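Local atomic coordinates of deoxyuridine 5'-triphosphate nucleotidohydrolase (Entamoeba histolytica, PDB entry 3LQW), a protein that probably hydrolyses dUTP to dUMP and diphosphate with the help of magnesium, supplying the precursor of thymidine nucleotides and keeping uracil out of DNA. Residues 29-34 against 69-74; 48-53 against 128-133; 77-82 against 98-103. One frame throughout, in Å; residues are numbered along the deposited sequence.

How the contacts relate
The three contacts belong to two antiparallel sheets of one subunit of the trimeric dUTPase. Contact 1 pairs strands 25-30 and 63-73 at the border of one sheet. Contacts 2 and 3 lie in the other, where strand 47-51 neighbours 128-136, then 78-83, then 100-101; Ile133 O and Arg81 N, 2.9 Å apart, connect the two. Centre to centre, contact 2 is about 12 Å from contact 1 and 13 Å from contact 3. Along the chain the segments of contacts 1 and 2 alternate; both of contact 3 fall between those of contact 2, after contact 1. Ile74 ties the sheets together by packing on Tyr79 and Gly80, and all three contacts pack against other subunits of the trimer.

Contact 1 of 3, residues 29-34 against 69-74; sequences KKLVED and GVSVQI
Gly69 opens its segment by giving its carbonyl O to the backbone N of Leu31, a 2.8 Å bond whose donor is tilted 22° from the carbonyl plane. The same oxygen lies under the Leu31 side chain, with CB 3.4 Å from Gly69 O. The chain turns a corner here, with a positive phi that would press a side chain against the preceding carbonyl, while Val32 CG2 closes in from the other segment; the lack of a side chain suits both. At Val70 the strands form a non-hydrogen-bonded antiparallel pair with Lys30. Val70 CA makes a CA-H...O contact of 3.2 Å with Lys29 O, and its CB rests near that oxygen as well. Ser71 then forms the hydrogen-bonded pair with Lys29: Lys29 N reaches Ser71 O at 2.9 Å, and Ser71 N returns to Lys29 O at 3.0 Å, in the carbonyl plane. With chi1 at 60°, Ser71 OG sits between its own N and carbonyl carbon and faces two aliphatic neighbours, Lys29 CB at 3.5 Å and Leu31 CD2 at 3.7 Å. The other Leu31 methyl, CD1, lies over the backbone between Val70 and Ser71. Lys29 runs fully extended past the serine, carrying NZ to a salt bridge with Glu147 of the second subunit, whose Leu148 packs on Ser71. Farther along, Gln73 OE1 accepts a hydrogen bond from Asn149 N of that subunit. The chemistry is therefore divided: main-chain bonds join the two strands, the leucine lies over their seam, and the lysine spends its charge on binding a neighbouring subunit.

Contact 2 of 3, residues 48-53 against 128-133; sequences IDLYSN and RIAQLI
Leu50 and Leu132 meet on the buried face of this strand pair, each filling part of the hollow beside the other. Leu50 CD2 comes to 4.2 Å from Leu132 CB, the two side chains crossing at a slant, while Leu50 CD1 settles over the small Ala130 at 4.3 Å from its CB. Ile82 of the neighbouring strand 78-83 packs on both leucines, and Val111 of strand 108-115, in the other sheet, packs on Leu50 and Ala130.

The face of Asp49 and Tyr51 has another relief. Arg128 lies alongside the tyrosine, its CG 3.5 Å from Tyr51 CE2, and its CD also touches Asp49, 3.8 Å from Asp49 CG. A bend at chi3, -100°, turns the guanidinium back toward the phenol, where NH2 makes a weak bond to Tyr51 OH; the two planes are 56° apart. That hydroxyl is also bonded to Thr39.

Beneath the side chains, Ile48 and Leu132 exchange two backbone bonds of 2.8 Å. Leu50 N bonds to Ala130 O, but Leu50 O accepts from Ile129 N, a step of one residue at Ile129. The register slips accordingly, from Asp49 opposite Gln131 to Tyr51 opposite Arg128. Such an irregularity, with two residues facing one, is a classic beta bulge, here set in the antiparallel sheet of the dUTPase beta fold.

Contact 3 of 3, residues 77-82 against 98-103; sequences QCYGRI and AGVIDE
Tyr79 meets Val100 through CD2, 3.7 Å from Val100 CG1, with CE2 near Val100 CG2. A chi1 of 83° swings the ring into the position between its backbone N and carbonyl carbon, with the oxygens of Ile101 and Gly99 near the ring plane. Val100 crosses the tyrosine at about a right angle. The phenol OH continues to Glu135 and Arg81 of the third subunit. Arg81 bends at chi3 to 70°; its NE is salt-bridged to Glu135 of its own chain, and NH2 reaches Tyr79 OH and Ala98 O of the second subunit. In the trimeric dUTPase these arginines of the three chains pack on one another, and strand 78-83 brings them there from its place between 128-136 and the short strand 100-101. That short strand is held to Gly80 by a hydrogen-bonded antiparallel pair, Gly80 N to Ile101 O at 2.9 Å and Ile101 N to Gly80 O at 2.8 Å. Gly80 has no side chain to meet the Ile101 side chain, whose CB lies 3.5 Å from Gly80 O. Ile82 CD1 slants across to Ile101 CG1, 4.1 Å away. Glu103 reaches over with its chain extended, and its OE1 takes the N-H of Gln77 at 3.0 Å from above the carboxylate plane. Tyr139 shares that oxygen, and His76 bonds to OE2. Nearer the backbone, one water donates to Cys78 O and accepts from Glu103 N.

Contact 1 of 3, residues 29-34 against 69-74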
loop_
_atom_site.group_PDB
_atom_site.type_symbol
_atom_site.label_atom_id
_atom_site.label_comp_id
_atom_site.label_asym_id
_atom_site.label_seq_id
_atom_site.Cartn_x
_atom_site.Cartn_y
_atom_site.Cartn_z
ATOM N N LYS A 29 -18.900 -13.585 -5.201
ATOM C CA LYS A 29 -19.476 -14.423 -6.269
ATOM C C LYS A 29 -18.375 -15.279 -6.875
ATOM O O LYS A 29 -17.355 -14.739 -7.325
ATOM C CB LYS A 29 -20.138 -13.562 -7.345
ATOM C CG LYS A 29 -20.681 -14.385 -8.524
ATOM C CD LYS A 29 -21.174 -13.516 -9.637
ATOM C CE LYS A 29 -21.657 -14.357 -10.817
ATOM N NZ LYS A 29 -22.179 -13.510 -11.913
ATOM N N LYS A 30 -18.547 -16.602 -6.894
ATOM C CA LYS A 30 -17.679 -17.479 -7.635
ATOM C C LYS A 30 -17.989 -17.330 -9.113
ATOM O O LYS A 30 -19.124 -17.559 -9.556
ATOM C CB LYS A 30 -17.871 -18.927 -7.189
ATOM C CG LYS A 30 -17.492 -19.261 -5.801
ATOM C CD LYS A 30 -17.630 -20.804 -5.531
ATOM C CE LYS A 30 -17.359 -21.198 -4.120
ATOM N NZ LYS A 30 -17.736 -22.636 -3.858
ATOM N N LEU A 31 -16.997 -17.006 -9.919
ATOM C CA LEU A 31 -17.153 -16.896 -11.351
ATOM C C LEU A 31 -16.956 -18.229 -12.085
ATOM O O LEU A 31 -17.359 -18.339 -13.267
ATOM C CB LEU A 31 -16.175 -15.853 -11.907
ATOM C CG LEU A 31 -16.364 -14.468 -11.272
ATOM C CD1 LEU A 31 -15.311 -13.527 -11.867
ATOM C CD2 LEU A 31 -17.784 -13.942 -11.451
ATOM N N VAL A 32 -16.321 -19.178 -11.408
ATOM C CA VAL A 32 -16.133 -20.547 -11.880
ATOM C C VAL A 32 -16.346 -21.459 -10.695
ATOM O O VAL A 32 -16.167 -21.058 -9.539
ATOM C CB VAL A 32 -14.744 -20.792 -12.500
ATOM C CG1 VAL A 32 -14.649 -20.104 -13.831
ATOM C CG2 VAL A 32 -13.666 -20.313 -11.566
ATOM N N GLU A 33 -16.821 -22.671 -10.968
ATOM C CA GLU A 33 -17.294 -23.530 -9.890
ATOM C C GLU A 33 -16.247 -23.913 -8.857
ATOM O O GLU A 33 -16.564 -24.118 -7.696
ATOM C CB GLU A 33 -17.894 -24.810 -10.478
ATOM N N ASP A 34 -14.986 -24.008 -9.274
ATOM C CA ASP A 34 -13.938 -24.386 -8.345
ATOM C C ASP A 34 -13.178 -23.196 -7.754
ATOM O O ASP A 34 -12.163 -23.408 -7.101
ATOM C CB ASP A 34 -12.948 -25.392 -8.965
ATOM C CG ASP A 34 -12.248 -24.875 -10.214
ATOM O OD1 ASP A 34 -12.353 -23.680 -10.587
ATOM O OD2 ASP A 34 -11.574 -25.715 -10.854
ATOM N N GLY A 69 -10.728 -16.046 -9.667
ATOM C CA GLY A 69 -11.989 -16.732 -9.892
ATOM C C GLY A 69 -13.181 -16.166 -9.164
ATOM O O GLY A 69 -14.253 -16.776 -9.255
ATOM N N VAL A 70 -13.052 -15.035 -8.467
ATOM C CA VAL A 70 -14.168 -14.399 -7.769
ATOM C C VAL A 70 -14.322 -12.934 -8.120
ATOM O O VAL A 70 -13.332 -12.277 -8.484
ATOM C CB VAL A 70 -14.062 -14.572 -6.224
ATOM C CG1 VAL A 70 -13.896 -16.052 -5.872
ATOM C CG2 VAL A 70 -12.943 -13.740 -5.609
ATOM N N SER A 71 -15.530 -12.428 -7.947
ATOM C CA SER A 71 -15.843 -11.036 -7.869
ATOM C C SER A 71 -16.398 -10.735 -6.501
ATOM O O SER A 71 -16.872 -11.634 -5.795
ATOM C CB SER A 71 -16.803 -10.610 -8.955
ATOM O OG SER A 71 -17.992 -11.321 -8.864
ATOM N N VAL A 72 -16.361 -9.466 -6.103
ATOM C CA VAL A 72 -16.814 -9.051 -4.793
ATOM C C VAL A 72 -17.627 -7.776 -4.796
ATOM O O VAL A 72 -17.527 -6.943 -5.721
ATOM C CB VAL A 72 -15.635 -8.883 -3.795
ATOM C CG1 VAL A 72 -14.819 -10.154 -3.719
ATOM C CG2 VAL A 72 -14.756 -7.673 -4.144
ATOM N N GLN A 73 -18.400 -7.603 -3.721
ATOM C CA GLN A 73 -19.089 -6.358 -3.394
ATOM C C GLN A 73 -18.589 -5.919 -2.026
ATOM O O GLN A 73 -18.920 -6.522 -1.011
ATOM C CB GLN A 73 -20.583 -6.562 -3.432
ATOM C CG GLN A 73 -21.391 -5.346 -3.172
ATOM C CD GLN A 73 -22.889 -5.611 -3.429
ATOM O OE1 GLN A 73 -23.244 -6.361 -4.342
ATOM N NE2 GLN A 73 -23.749 -5.031 -2.610
ATOM N N ILE A 74 -17.735 -4.900 -2.029
ATOM C CA ILE A 74 -17.111 -4.328 -0.830
ATOM C C ILE A 74 -18.189 -3.546 -0.039
ATOM O O ILE A 74 -19.002 -2.880 -0.654
ATOM C CB ILE A 74 -15.945 -3.321 -1.227
ATOM C CG1 ILE A 74 -14.816 -3.895 -2.138
ATOM C CG2 ILE A 74 -15.293 -2.729 0.014
ATOM C CD1 ILE A 74 -13.885 -4.976 -1.541
#

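Contact 2 of 3, residues 48-53 against 128-133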
loop_
_atom_site.group_PDB
_atom_site.type_symbol
_atom_site.label_atom_id
_atom_site.label_comp_id
_atom_site.label_asym_id
_atom_site.label_seq_id
_atom_site.Cartn_x
_atom_site.Cartn_y
_atom_site.Cartn_z
ATOM N N ILE A 48 -7.868 -10.675 4.213
ATOM C CA ILE A 48 -8.632 -11.820 3.755
ATOM C C ILE A 48 -7.806 -12.474 2.642
ATOM O O ILE A 48 -7.418 -11.837 1.656
ATOM C CB ILE A 48 -9.961 -11.309 3.172
ATOM C CG1 ILE A 48 -10.760 -10.493 4.201
ATOM C CG2 ILE A 48 -10.747 -12.458 2.608
ATOM C CD1 ILE A 48 -11.934 -9.723 3.625
ATOM N N ASP A 49 -7.527 -13.751 2.795
ATOM C CA ASP A 49 -6.655 -14.439 1.861
ATOM C C ASP A 49 -7.333 -14.618 0.515
ATOM O O ASP A 49 -8.489 -15.037 0.453
ATOM C CB ASP A 49 -6.211 -15.792 2.440
ATOM C CG ASP A 49 -5.283 -15.605 3.674
ATOM O OD1 ASP A 49 -4.389 -14.758 3.587
ATOM O OD2 ASP A 49 -5.481 -16.289 4.670
ATOM N N LEU A 50 -6.603 -14.291 -0.561
ATOM C CA LEU A 50 -7.006 -14.474 -1.942
ATOM C C LEU A 50 -6.264 -15.678 -2.516
ATOM O O LEU A 50 -5.054 -15.828 -2.313
ATOM C CB LEU A 50 -6.677 -13.246 -2.795
ATOM C CG LEU A 50 -7.404 -11.964 -2.414
ATOM C CD1 LEU A 50 -6.829 -10.786 -3.205
ATOM C CD2 LEU A 50 -8.896 -12.081 -2.573
ATOM N N TYR A 51 -6.988 -16.535 -3.226
ATOM C CA TYR A 51 -6.458 -17.793 -3.752
ATOM C C TYR A 51 -6.369 -17.739 -5.265
ATOM O O TYR A 51 -7.264 -17.234 -5.920
ATOM C CB TYR A 51 -7.407 -18.960 -3.361
ATOM C CG TYR A 51 -7.547 -19.166 -1.868
ATOM C CD1 TYR A 51 -8.445 -18.421 -1.134
ATOM C CD2 TYR A 51 -6.823 -20.131 -1.207
ATOM C CE1 TYR A 51 -8.563 -18.596 0.229
ATOM C CE2 TYR A 51 -6.948 -20.350 0.155
ATOM C CZ TYR A 51 -7.820 -19.562 0.881
ATOM O OH TYR A 51 -7.961 -19.775 2.239
ATOM N N SER A 52 -5.295 -18.289 -5.825
ATOM C CA SER A 52 -5.185 -18.436 -7.260
ATOM C C SER A 52 -6.159 -19.485 -7.807
ATOM O O SER A 52 -6.219 -20.570 -7.245
ATOM C CB SER A 52 -3.759 -18.836 -7.659
ATOM O OG SER A 52 -3.685 -18.931 -9.050
ATOM N N ASN A 53 -6.802 -19.163 -8.926
ATOM C CA ASN A 53 -7.631 -20.170 -9.613
ATOM C C ASN A 53 -6.867 -20.919 -10.678
ATOM O O ASN A 53 -7.464 -21.765 -11.342
ATOM C CB ASN A 53 -8.894 -19.524 -10.187
ATOM C CG ASN A 53 -9.904 -20.533 -10.663
ATOM O OD1 ASN A 53 -10.364 -21.400 -9.896
ATOM N ND2 ASN A 53 -10.266 -20.408 -11.916
ATOM N N ARG A 128 -2.593 -19.535 -1.771
ATOM C CA ARG A 128 -2.836 -18.169 -1.300
ATOM C C ARG A 128 -1.757 -17.272 -1.897
ATOM O O ARG A 128 -0.549 -17.525 -1.705
ATOM C CB ARG A 128 -2.774 -18.110 0.221
ATOM C CG ARG A 128 -3.937 -18.771 0.893
ATOM C CD ARG A 128 -3.733 -18.823 2.385
ATOM N NE ARG A 128 -3.265 -20.157 2.681
ATOM C CZ ARG A 128 -4.007 -21.139 3.228
ATOM N NH1 ARG A 128 -3.462 -22.336 3.414
ATOM N NH2 ARG A 128 -5.273 -20.945 3.622
ATOM N N ILE A 129 -2.180 -16.215 -2.594
ATOM C CA ILE A 129 -1.195 -15.412 -3.309
ATOM C C ILE A 129 -1.211 -13.921 -2.997
ATOM O O ILE A 129 -0.357 -13.210 -3.500
ATOM C CB ILE A 129 -1.231 -15.697 -4.832
ATOM C CG1 ILE A 129 -2.661 -15.611 -5.394
ATOM C CG2 ILE A 129 -0.618 -17.089 -5.112
ATOM C CD1 ILE A 129 -3.358 -14.201 -5.424
ATOM N N ALA A 130 -2.120 -13.465 -2.130
ATOM C CA ALA A 130 -2.222 -12.066 -1.743
ATOM C C ALA A 130 -3.280 -12.013 -0.651
ATOM O O ALA A 130 -3.935 -13.023 -0.343
ATOM C CB ALA A 130 -2.591 -11.157 -2.921
ATOM N N GLN A 131 -3.492 -10.829 -0.101
ATOM C CA GLN A 131 -4.545 -10.556 0.874
ATOM C C GLN A 131 -5.353 -9.358 0.397
ATOM O O GLN A 131 -4.829 -8.486 -0.313
ATOM C CB GLN A 131 -3.971 -10.138 2.211
ATOM C CG GLN A 131 -3.107 -11.062 2.986
ATOM C CD GLN A 131 -2.508 -10.233 4.147
ATOM O OE1 GLN A 131 -1.290 -10.034 4.231
ATOM N NE2 GLN A 131 -3.383 -9.643 4.958
ATOM N N LEU A 132 -6.616 -9.320 0.764
ATOM C CA LEU A 132 -7.515 -8.187 0.532
ATOM C C LEU A 132 -7.831 -7.585 1.891
ATOM O O LEU A 132 -8.341 -8.279 2.770
ATOM C CB LEU A 132 -8.818 -8.669 -0.171
ATOM C CG LEU A 132 -9.797 -7.606 -0.629
ATOM C CD1 LEU A 132 -9.238 -6.893 -1.757
ATOM C CD2 LEU A 132 -11.157 -8.268 -0.977
ATOM N N ILE A 133 -7.586 -6.292 2.035
ATOM C CA ILE A 133 -7.877 -5.603 3.281
ATOM C C ILE A 133 -9.021 -4.634 3.025
ATOM O O ILE A 133 -9.019 -3.876 2.056
ATOM C CB ILE A 133 -6.688 -4.821 3.836
ATOM C CG1 ILE A 133 -5.535 -5.756 4.144
ATOM C CG2 ILE A 133 -7.126 -4.025 5.060
ATOM C CD1 ILE A 133 -4.235 -5.052 4.328
#

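Contact 3 of 3, residues 77-82 against 98-103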
loop_
_atom_site.group_PDB
_atom_site.type_symbol
_atom_site.label_atom_id
_atom_site.label_comp_id
_atom_site.label_asym_id
_atom_site.label_seq_id
_atom_site.Cartn_x
_atom_site.Cartn_y
_atom_site.Cartn_z
ATOM N N GLN A 77 -18.453 2.718 1.858
ATOM C CA GLN A 77 -17.447 3.625 2.404
ATOM C C GLN A 77 -16.135 2.906 2.750
ATOM O O GLN A 77 -15.369 3.349 3.595
ATOM C CB GLN A 77 -18.002 4.440 3.573
ATOM C CG GLN A 77 -19.105 5.408 3.103
ATOM C CD GLN A 77 -19.882 6.038 4.218
ATOM O OE1 GLN A 77 -19.931 5.531 5.346
ATOM N NE2 GLN A 77 -20.556 7.124 3.885
ATOM N N CYS A 78 -15.895 1.803 2.047
ATOM C CA CYS A 78 -14.647 1.058 2.136
ATOM C C CYS A 78 -14.177 0.787 0.729
ATOM O O CYS A 78 -14.927 0.894 -0.246
ATOM C CB CYS A 78 -14.849 -0.268 2.861
ATOM S SG CYS A 78 -15.400 -0.116 4.590
ATOM N N TYR A 79 -12.923 0.352 0.615
ATOM C CA TYR A 79 -12.441 -0.297 -0.595
ATOM C C TYR A 79 -11.613 -1.527 -0.204
ATOM O O TYR A 79 -11.275 -1.692 0.967
ATOM C CB TYR A 79 -11.668 0.672 -1.501
ATOM C CG TYR A 79 -10.237 0.854 -1.117
ATOM C CD1 TYR A 79 -9.898 1.620 -0.028
ATOM C CD2 TYR A 79 -9.212 0.261 -1.832
ATOM C CE1 TYR A 79 -8.583 1.812 0.350
ATOM C CE2 TYR A 79 -7.876 0.433 -1.448
ATOM C CZ TYR A 79 -7.566 1.193 -0.337
ATOM O OH TYR A 79 -6.257 1.377 -0.003
ATOM N N GLY A 80 -11.324 -2.373 -1.173
ATOM C CA GLY A 80 -10.469 -3.516 -0.945
ATOM C C GLY A 80 -9.076 -3.203 -1.465
ATOM O O GLY A 80 -8.893 -2.975 -2.645
ATOM N N ARG A 81 -8.113 -3.232 -0.571
ATOM C CA ARG A 81 -6.717 -3.052 -0.953
ATOM C C ARG A 81 -6.060 -4.399 -1.069
ATOM O O ARG A 81 -6.115 -5.219 -0.164
ATOM C CB ARG A 81 -5.960 -2.240 0.083
ATOM C CG ARG A 81 -4.512 -1.894 -0.375
ATOM C CD ARG A 81 -3.765 -1.059 0.596
ATOM N NE ARG A 81 -3.400 -1.783 1.828
ATOM C CZ ARG A 81 -2.281 -2.492 1.971
ATOM N NH1 ARG A 81 -1.462 -2.691 0.937
ATOM N NH2 ARG A 81 -1.942 -2.984 3.149
ATOM N N ILE A 82 -5.386 -4.589 -2.196
ATOM C CA ILE A 82 -4.602 -5.767 -2.408
ATOM C C ILE A 82 -3.244 -5.591 -1.726
ATOM O O ILE A 82 -2.552 -4.582 -1.954
ATOM C CB ILE A 82 -4.298 -5.875 -3.902
ATOM C CG1 ILE A 82 -5.608 -5.864 -4.698
ATOM C CG2 ILE A 82 -3.368 -6.992 -4.136
ATOM C CD1 ILE A 82 -6.463 -6.858 -4.263
ATOM N N ALA A 98 -0.221 -2.455 -4.854
ATOM C CA ALA A 98 -1.231 -2.115 -3.862
ATOM C C ALA A 98 -2.430 -1.411 -4.433
ATOM O O ALA A 98 -2.766 -0.322 -3.993
ATOM C CB ALA A 98 -0.635 -1.305 -2.810
ATOM N N GLY A 99 -3.104 -2.113 -5.323
ATOM C CA GLY A 99 -4.222 -1.582 -6.034
ATOM C C GLY A 99 -5.470 -1.507 -5.203
ATOM O O GLY A 99 -5.501 -1.589 -3.971
ATOM N N VAL A 100 -6.520 -1.378 -5.923
ATOM C CA VAL A 100 -7.713 -0.759 -5.363
ATOM C C VAL A 100 -8.826 -1.478 -6.024
ATOM O O VAL A 100 -8.988 -1.417 -7.240
ATOM C CB VAL A 100 -7.931 0.845 -5.671
ATOM C CG1 VAL A 100 -9.331 1.314 -5.340
ATOM C CG2 VAL A 100 -6.864 1.664 -5.000
ATOM N N ILE A 101 -9.628 -2.113 -5.203
ATOM C CA ILE A 101 -10.894 -2.707 -5.607
ATOM C C ILE A 101 -11.971 -1.779 -5.067
ATOM O O ILE A 101 -12.220 -1.709 -3.848
ATOM C CB ILE A 101 -11.074 -4.158 -5.078
ATOM C CG1 ILE A 101 -9.904 -5.060 -5.515
ATOM C CG2 ILE A 101 -12.428 -4.735 -5.547
ATOM C CD1 ILE A 101 -9.688 -5.161 -7.057
ATOM N N ASP A 102 -12.615 -1.051 -5.976
ATOM C CA ASP A 102 -13.624 -0.110 -5.621
ATOM C C ASP A 102 -14.909 -0.810 -5.161
ATOM O O ASP A 102 -15.226 -1.905 -5.616
ATOM C CB ASP A 102 -13.871 0.776 -6.867
ATOM C CG ASP A 102 -12.565 1.471 -7.409
ATOM O OD1 ASP A 102 -11.890 2.155 -6.632
ATOM O OD2 ASP A 102 -12.212 1.331 -8.612
ATOM N N GLU A 103 -15.668 -0.150 -4.305
ATOM C CA GLU A 103 -16.958 -0.628 -3.843
ATOM C C GLU A 103 -17.981 -0.889 -4.992
ATOM O O GLU A 103 -18.904 -1.701 -4.835
ATOM C CB GLU A 103 -17.448 0.390 -2.806
ATOM C CG GLU A 103 -18.813 0.353 -2.438
ATOM C CD GLU A 103 -19.300 1.576 -1.654
ATOM O OE1 GLU A 103 -18.569 2.467 -1.099
ATOM O OE2 GLU A 103 -20.506 1.571 -1.528
HETATM O O HOH W 1 -14.589 2.020 -2.878
#